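Hydrogenase 2 maturation peptidase (Thaumarchaeota archaeon SCGC AB-539-E09, PDB 5TTX) probably acts as a hydrogenase maturation peptidase, cleaving the C-terminal end of the hydrogenase large-subunit precursor. Local coordinates at residues Ile52-Ala55 against Thr56-Asp60; Ala149-Asp152 against Leu153-Ala157; Arg87-Asp90 against Glu91-Gln95; Leu137-Ser140 against Glu141-Ala145. One frame throughout, in Å; residues are numbered along the deposited sequence.

Interaction 1: residues Ile52-Ala55 against Thr56-Asp60; sequences ITVA and TDLED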
# COMPACT_ATOMS: atom_id res chain seq x y z
N ILE A 52 -7.50 35.36 4.97
CA ILE A 52 -7.19 35.19 3.55
C ILE A 52 -7.38 33.73 3.16
O ILE A 52 -7.07 32.83 3.95
CB ILE A 52 -5.77 35.68 3.23
CG1 ILE A 52 -5.43 35.43 1.76
CG2 ILE A 52 -4.78 35.08 4.20
CD1 ILE A 52 -4.36 36.37 1.19
N THR A 53 -7.93 33.50 1.97
CA THR A 53 -8.02 32.17 1.40
C THR A 53 -6.68 31.73 0.80
O THR A 53 -5.98 32.50 0.12
CB THR A 53 -9.10 32.14 0.31
OG1 THR A 53 -10.31 32.67 0.84
CG2 THR A 53 -9.34 30.70 -0.18
N VAL A 54 -6.32 30.47 1.05
CA VAL A 54 -5.11 29.88 0.47
C VAL A 54 -5.33 29.53 -1.00
O VAL A 54 -4.59 30.00 -1.88
CB VAL A 54 -4.67 28.65 1.29
CG1 VAL A 54 -3.48 27.93 0.63
CG2 VAL A 54 -4.32 29.06 2.72
N ALA A 55 -6.34 28.72 -1.29
CA ALA A 55 -6.64 28.39 -2.68
C ALA A 55 -7.05 29.64 -3.46
O ALA A 55 -7.83 30.47 -2.98
CB ALA A 55 -7.73 27.32 -2.75
N THR A 56 -6.51 29.77 -4.68
CA THR A 56 -6.81 30.84 -5.64
C THR A 56 -6.42 32.23 -5.14
O THR A 56 -6.85 33.23 -5.73
CB THR A 56 -8.30 30.86 -6.03
OG1 THR A 56 -9.08 31.32 -4.91
CG2 THR A 56 -8.79 29.48 -6.45
N ASP A 57 -5.62 32.33 -4.08
CA ASP A 57 -5.22 33.64 -3.58
C ASP A 57 -3.82 33.58 -3.00
O ASP A 57 -2.86 33.97 -3.65
CB ASP A 57 -6.23 34.16 -2.53
CG ASP A 57 -5.96 35.60 -2.11
OD1 ASP A 57 -5.13 36.26 -2.76
OD2 ASP A 57 -6.58 36.08 -1.13
N LEU A 58 -3.68 33.06 -1.78
CA LEU A 58 -2.37 33.05 -1.12
C LEU A 58 -1.37 32.20 -1.90
O LEU A 58 -0.18 32.55 -2.00
CB LEU A 58 -2.52 32.55 0.31
CG LEU A 58 -1.33 32.69 1.25
CD1 LEU A 58 -0.81 34.12 1.29
CD2 LEU A 58 -1.77 32.27 2.61
N GLU A 59 -1.82 31.09 -2.48
CA GLU A 59 -0.91 30.22 -3.20
C GLU A 59 -0.32 30.87 -4.45
O GLU A 59 0.68 30.37 -4.98
CB GLU A 59 -1.62 28.92 -3.58
CG GLU A 59 -2.62 29.07 -4.69
CD GLU A 59 -3.33 27.76 -5.01
OE1 GLU A 59 -2.84 26.69 -4.56
OE2 GLU A 59 -4.36 27.79 -5.70
N ASP A 60 -0.89 31.97 -4.93
CA ASP A 60 -0.32 32.62 -6.10
C ASP A 60 0.87 33.51 -5.77
O ASP A 60 1.43 34.11 -6.69
CB ASP A 60 -1.38 33.43 -6.83
CG ASP A 60 -2.54 32.56 -7.30
OD1 ASP A 60 -2.33 31.33 -7.49
OD2 ASP A 60 -3.66 33.10 -7.48
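Thr53 and Leu58 are joined across a wider, pi-type turn in the short helix 54-58, which lies in the beta-alpha-beta crossover from strand 42-48 to the parallel strand 63-69. The backbone evidence is two hydrogen bonds spanning five residues: Leu58 N to Thr53 O at 3.0 Å, and Glu59 N to Val54 O with an N-H...O angle of 163°. Asp57 N gives Val54 O a second, weak bond. Thr56 has a positive phi of 64°, a left-handed helical conformation that accompanies the widened turn.

Among apolar contacts, Val54 CG2 lies 4.1 Å from Leu58 CD2, and the two side chains slant across one another. Ile52 CD1 touches the other methyl of Leu58, CD1, at 4.2 Å. Ile52 and Leu58 also meet Leu11 of strand 10-15, Val54 and Leu58 meet Leu119, and Leu101 of the second subunit packs on Val54 and Leu58.

The polar contacts begin with Asp57, which runs at about a right angle to Ile52, its OD2 3.2 Å from Ile52 CG1, while OD1 makes a salt bridge with Arg45. Thr53 sits at the N-cap without a capping bond from its own side chain; instead, Glu103 of the second subunit accepts from Val54 N and Ala55 N. Glu59 CG lies between its backbone N and carbonyl carbon, and from there the extended chain carries OE2 to Thr56 N, which donates at 3.1 Å from 46° above the carboxylate plane.

Interaction 2: residues Ala149-Asp152 against Leu153-Ala157; sequences AAVD and LVLEA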
# COMPACT_ATOMS: atom_id res chain seq x y z
N ALA A 149 9.44 51.57 11.56
CA ALA A 149 10.47 50.56 11.69
C ALA A 149 10.09 49.28 10.94
O ALA A 149 10.93 48.67 10.27
CB ALA A 149 10.71 50.25 13.17
N ALA A 150 8.82 48.89 11.03
CA ALA A 150 8.38 47.70 10.31
C ALA A 150 8.52 47.92 8.82
O ALA A 150 8.90 47.00 8.09
CB ALA A 150 6.94 47.36 10.70
N VAL A 151 8.24 49.14 8.35
CA VAL A 151 8.40 49.45 6.93
C VAL A 151 9.83 49.15 6.49
O VAL A 151 10.05 48.49 5.47
CB VAL A 151 8.00 50.91 6.66
CG1 VAL A 151 8.57 51.43 5.31
CG2 VAL A 151 6.49 51.04 6.67
N ASP A 152 10.81 49.59 7.28
CA ASP A 152 12.20 49.28 6.96
C ASP A 152 12.45 47.78 6.93
O ASP A 152 13.16 47.29 6.05
CB ASP A 152 13.13 49.95 7.96
CG ASP A 152 13.14 51.46 7.83
OD1 ASP A 152 12.71 51.98 6.77
OD2 ASP A 152 13.58 52.12 8.80
N LEU A 153 11.89 47.03 7.90
CA LEU A 153 12.10 45.59 7.90
C LEU A 153 11.52 44.96 6.65
O LEU A 153 12.14 44.08 6.04
CB LEU A 153 11.47 44.94 9.13
CG LEU A 153 12.23 45.03 10.43
CD1 LEU A 153 11.47 44.24 11.53
CD2 LEU A 153 13.63 44.50 10.25
N VAL A 154 10.34 45.41 6.25
CA VAL A 154 9.72 44.96 5.01
C VAL A 154 10.61 45.28 3.81
O VAL A 154 10.85 44.42 2.94
CB VAL A 154 8.33 45.59 4.85
CG1 VAL A 154 7.80 45.35 3.44
CG2 VAL A 154 7.41 45.03 5.89
N LEU A 155 11.10 46.51 3.73
CA LEU A 155 11.90 46.87 2.56
C LEU A 155 13.21 46.10 2.54
O LEU A 155 13.66 45.69 1.47
CB LEU A 155 12.15 48.38 2.52
CG LEU A 155 10.95 49.30 2.25
CD1 LEU A 155 11.35 50.80 2.26
CD2 LEU A 155 10.27 48.97 0.92
N GLU A 156 13.81 45.84 3.71
CA GLU A 156 15.06 45.10 3.71
C GLU A 156 14.84 43.65 3.31
O GLU A 156 15.62 43.10 2.53
CB GLU A 156 15.72 45.13 5.07
CG GLU A 156 16.19 46.49 5.51
CD GLU A 156 16.50 46.51 6.99
OE1 GLU A 156 16.96 47.56 7.48
OE2 GLU A 156 16.27 45.47 7.65
N ALA A 157 13.78 43.04 3.83
CA ALA A 157 13.44 41.67 3.48
C ALA A 157 13.30 41.50 1.98
O ALA A 157 13.62 40.44 1.45
CB ALA A 157 12.13 41.27 4.17
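Val151 and Leu155 run alongside each other in the same direction, one turn apart on the alpha-helix 141-158, the C-terminal helix of this alpha/beta fold. Their branches meet at Val151 CG1 and Leu155 CD1, 4.2 Å apart. Before reaching that methyl, the leucine passes close over the backbone: Leu155 CG is 3.4 Å from Val151 O. Val154 uses its CG2 branch in a similar way, at 3.3 Å from Ala150 O; chi1 of 169° puts CG1 anti to the backbone N and leaves CG2 beside that N, facing the preceding turn. Glu156 CG rests 3.2 Å from Asp152 O, and the extended chain keeps its carboxylate near the same carbonyl, OE2 3.9 Å from Asp152 O.

The next layer is the backbone that sets these spacings. Four successive i to i+4 hydrogen bonds, from Leu153 N, Val154 N, Leu155 N and Glu156 N to Ala149 O, Ala150 O, Val151 O and Asp152 O, define regular alpha-helix; the one from Val154 N is 2.8 Å long with an N-H...O angle of 168°.

Further out, the helix is held against helix 25-34 and the sheet. Ala150 meets Phe25, Val29 and Leu67, Val154 meets Leu33, and Leu153 meets Leu79 of strand 79-83. Met36 touches both Val151 and Leu155. The acidic pair on the exposed side stays apart, with Asp152 OD2 5.8 Å from Glu156 OE1.

Interaction 3: residues Arg87-Asp90 against Glu91-Gln95; sequences RGLD and EDISQ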
# COMPACT_ATOMS: atom_id res chain seq x y z
N ARG A 87 8.10 24.23 4.28
CA ARG A 87 8.46 22.93 3.71
C ARG A 87 8.81 21.94 4.82
O ARG A 87 8.40 20.78 4.78
CB ARG A 87 9.61 23.05 2.69
CG ARG A 87 9.22 23.68 1.30
CD ARG A 87 8.20 22.88 0.38
NE ARG A 87 6.78 23.00 0.75
CZ ARG A 87 5.97 24.05 0.52
NH1 ARG A 87 4.70 24.02 0.90
NH2 ARG A 87 6.41 25.15 -0.07
N GLY A 88 9.51 22.41 5.86
CA GLY A 88 9.72 21.58 7.03
C GLY A 88 8.41 21.11 7.63
O GLY A 88 8.27 19.95 8.03
N LEU A 89 7.42 22.00 7.67
CA LEU A 89 6.14 21.66 8.27
C LEU A 89 5.40 20.58 7.48
O LEU A 89 4.80 19.68 8.09
CB LEU A 89 5.28 22.92 8.41
CG LEU A 89 3.83 22.74 8.85
CD1 LEU A 89 3.73 22.12 10.24
CD2 LEU A 89 3.09 24.09 8.78
N ASP A 90 5.45 20.62 6.14
CA ASP A 90 4.94 19.51 5.34
C ASP A 90 5.53 18.19 5.80
O ASP A 90 4.81 17.22 6.07
CB ASP A 90 5.27 19.69 3.86
CG ASP A 90 4.68 20.93 3.26
OD1 ASP A 90 4.17 21.76 4.03
OD2 ASP A 90 4.74 21.09 2.02
N GLU A 91 6.86 18.13 5.85
CA GLU A 91 7.54 16.90 6.22
C GLU A 91 7.05 16.39 7.55
O GLU A 91 6.79 15.18 7.70
CB GLU A 91 9.05 17.13 6.24
CG GLU A 91 9.66 17.07 4.88
CD GLU A 91 9.31 15.79 4.14
OE1 GLU A 91 8.46 15.85 3.23
OE2 GLU A 91 9.87 14.71 4.46
N ASP A 92 6.88 17.28 8.53
CA ASP A 92 6.39 16.85 9.83
C ASP A 92 4.99 16.27 9.73
O ASP A 92 4.65 15.33 10.45
CB ASP A 92 6.43 18.00 10.84
CG ASP A 92 7.83 18.51 11.07
OD1 ASP A 92 8.77 17.73 10.84
OD2 ASP A 92 8.01 19.68 11.46
N ILE A 93 4.16 16.81 8.83
CA ILE A 93 2.82 16.27 8.65
C ILE A 93 2.88 14.89 8.01
O ILE A 93 2.16 13.97 8.43
CB ILE A 93 1.98 17.26 7.83
CG1 ILE A 93 1.76 18.54 8.64
CG2 ILE A 93 0.62 16.66 7.45
CD1 ILE A 93 1.03 19.60 7.87
N SER A 94 3.74 14.70 7.01
CA SER A 94 3.97 13.36 6.45
C SER A 94 4.43 12.38 7.52
O SER A 94 3.97 11.23 7.57
CB SER A 94 5.01 13.40 5.34
OG SER A 94 4.64 14.32 4.32
N GLN A 95 5.35 12.82 8.38
CA GLN A 95 5.79 11.93 9.45
C GLN A 95 4.63 11.57 10.36
O GLN A 95 4.51 10.43 10.82
CB GLN A 95 6.92 12.58 10.24
CG GLN A 95 8.22 12.72 9.46
CD GLN A 95 9.27 13.47 10.26
OE1 GLN A 95 9.97 12.88 11.07
NE2 GLN A 95 9.37 14.79 10.03
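Leu89 and Ile93 form the packed side of an alpha-helical turn in helix 86-98, with Leu89 CG 4.3 Å from Ile93 CD1. Ile93 CG1 is anti to its carbonyl carbon (chi1 -66°), which lays that branch back over the preceding turn, 3.3 Å from Leu89 O. Both residues are buried: Ile116 of helix 107-116 covers Leu89, Leu109 and Phe112 cover Ile93, and Leu89 of the second subunit packs on Leu89. Beneath them the i to i+4 backbone bonds continue, including Ser94 N to Asp90 O at 2.9 Å.

The solvent side is at Gly88 and Glu91, both exposed; Glu91, bent at its second torsion, meets the preceding turn mainly by CB, 3.4 Å from Gly88 O. Asp92 is less open: its carboxyl carbon comes near Gly88 O without a bond, and Leu84 of the second subunit packs on its side chain.

At the start of the segment, Arg87 and Asp90 form a salt bridge in which NE and NH1 both take OD2, side-on. Arg87 NE and NH1 each reach Asp90 OD2 at 3.1 Å; the oxygen lies 2° out of the guanidinium plane, and both nitrogens approach from the same face of the carboxylate.

Interaction 4: residues Leu137-Ser140 against Glu141-Ala145; sequences LELS and EEVEA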
# COMPACT_ATOMS: atom_id res chain seq x y z
N LEU A 137 -9.58 54.27 17.26
CA LEU A 137 -9.18 54.46 15.87
C LEU A 137 -7.69 54.76 15.74
O LEU A 137 -7.19 54.80 14.61
CB LEU A 137 -9.98 55.61 15.24
CG LEU A 137 -11.49 55.41 15.36
CD1 LEU A 137 -12.26 56.66 14.98
CD2 LEU A 137 -11.91 54.23 14.50
N GLU A 138 -6.99 54.97 16.85
CA GLU A 138 -5.64 55.52 16.81
C GLU A 138 -4.63 54.53 17.35
O GLU A 138 -4.94 53.66 18.17
CB GLU A 138 -5.54 56.82 17.61
CG GLU A 138 -6.50 57.94 17.17
CD GLU A 138 -6.21 58.49 15.77
OE1 GLU A 138 -5.16 58.15 15.18
OE2 GLU A 138 -7.05 59.27 15.27
N LEU A 139 -3.39 54.67 16.88
CA LEU A 139 -2.27 53.95 17.44
C LEU A 139 -1.65 54.77 18.56
O LEU A 139 -1.63 56.00 18.50
CB LEU A 139 -1.20 53.68 16.38
CG LEU A 139 -1.56 52.94 15.09
CD1 LEU A 139 -0.40 53.04 14.10
CD2 LEU A 139 -1.94 51.47 15.36
N SER A 140 -1.12 54.08 19.56
CA SER A 140 -0.24 54.70 20.54
C SER A 140 0.98 55.30 19.85
O SER A 140 1.37 54.93 18.74
CB SER A 140 0.24 53.67 21.57
OG SER A 140 0.95 52.61 20.91
N GLU A 141 1.60 56.24 20.55
CA GLU A 141 2.86 56.83 20.13
C GLU A 141 3.88 55.75 19.76
O GLU A 141 4.54 55.82 18.71
CB GLU A 141 3.34 57.72 21.28
CG GLU A 141 4.39 58.71 20.92
CD GLU A 141 4.49 59.84 21.93
OE1 GLU A 141 4.03 59.67 23.08
OE2 GLU A 141 5.03 60.91 21.54
N GLU A 142 4.01 54.70 20.59
CA GLU A 142 5.01 53.67 20.37
C GLU A 142 4.72 52.88 19.11
O GLU A 142 5.63 52.64 18.30
CB GLU A 142 5.10 52.73 21.57
CG GLU A 142 5.62 53.40 22.81
CD GLU A 142 4.47 53.82 23.74
OE1 GLU A 142 4.62 53.65 24.97
OE2 GLU A 142 3.42 54.30 23.23
N VAL A 143 3.48 52.47 18.92
CA VAL A 143 3.21 51.56 17.82
C VAL A 143 3.17 52.31 16.51
O VAL A 143 3.59 51.78 15.47
CB VAL A 143 1.93 50.76 18.09
CG1 VAL A 143 1.52 49.96 16.85
CG2 VAL A 143 2.14 49.83 19.31
N GLU A 144 2.74 53.56 16.54
CA GLU A 144 2.92 54.42 15.38
C GLU A 144 4.39 54.48 14.97
O GLU A 144 4.71 54.37 13.78
CB GLU A 144 2.40 55.83 15.66
CG GLU A 144 3.02 56.83 14.66
CD GLU A 144 2.03 57.79 14.04
OE1 GLU A 144 1.01 58.13 14.69
OE2 GLU A 144 2.29 58.21 12.89
N ALA A 145 5.29 54.71 15.93
CA ALA A 145 6.69 54.77 15.55
C ALA A 145 7.17 53.41 15.04
O ALA A 145 8.02 53.34 14.14
CB ALA A 145 7.55 55.27 16.71
O HOH W 1 -0.38 57.87 17.15
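The carboxylates of Glu142 and Glu144 are the flat side-chain groups turned to this junction: Glu142 touches Ser140 through one carboxylate oxygen, while the carboxylate of Glu144 is joined to Leu139 through a water. Glu142 OE2 comes within 3.6 Å of Ser140 CB, a van der Waals approach brought about by a bend at the second torsion of the glutamate. Between Glu144 and Leu139, the water donates to Glu144 OE1 at 2.8 Å and to Leu139 O at 2.6 Å, so it ties the carboxylate to the last peptide carbonyl before Ser140. Glu144 also has a neighbour in helix 25-34, where its side chain touches Arg28.

The chain here passes from a loop into helix 141-158, and Ser140 is the N-cap. Its OG, set between its own backbone N and carbonyl carbon (chi1 60°), turns toward the first helical turn and accepts from Val143 N at 3.2 Å, with an N-H...O angle of 157°. The carbonyl of the same residue starts the regular helix by accepting from Glu144 N at 2.9 Å. Ser140 N, in turn, is held by Asp22 OD2 in another loop. The partial positive charge at the helix start would probably stabilise the charged carboxylates of Glu141 and Glu142.

The apolar contact is made by Leu139. Its CD2 meets Val143 CG1 with the two side chains at about a right angle, and Phe25 lies against Val143. The other methyl, Leu139 CD1, sits 3.8 Å from Glu144 CA.

Interactions 4 and 2 share helix 141-158: interaction 4 spans the loop and N-cap that lead into it and its first turn, and 149-157 follow toward its C-terminal end, their centres about 17 Å apart. Phe25 of helix 25-34 touches both. Interactions 1 and 3 instead face the second subunit; their centres are about 20 Å apart and their nearest atoms about 9 Å. Leu119 is common to both: its side chain meets Val54 and Leu58, and its O accepts a weak hydrogen bond from Arg87 NH2. Interaction 4 lies across the chain's centre from both, its centre about 38 Å from that of interaction 3. A glycerol, probably from crystallisation, sits about 4 Å from the Asp92 side chain of interaction 3.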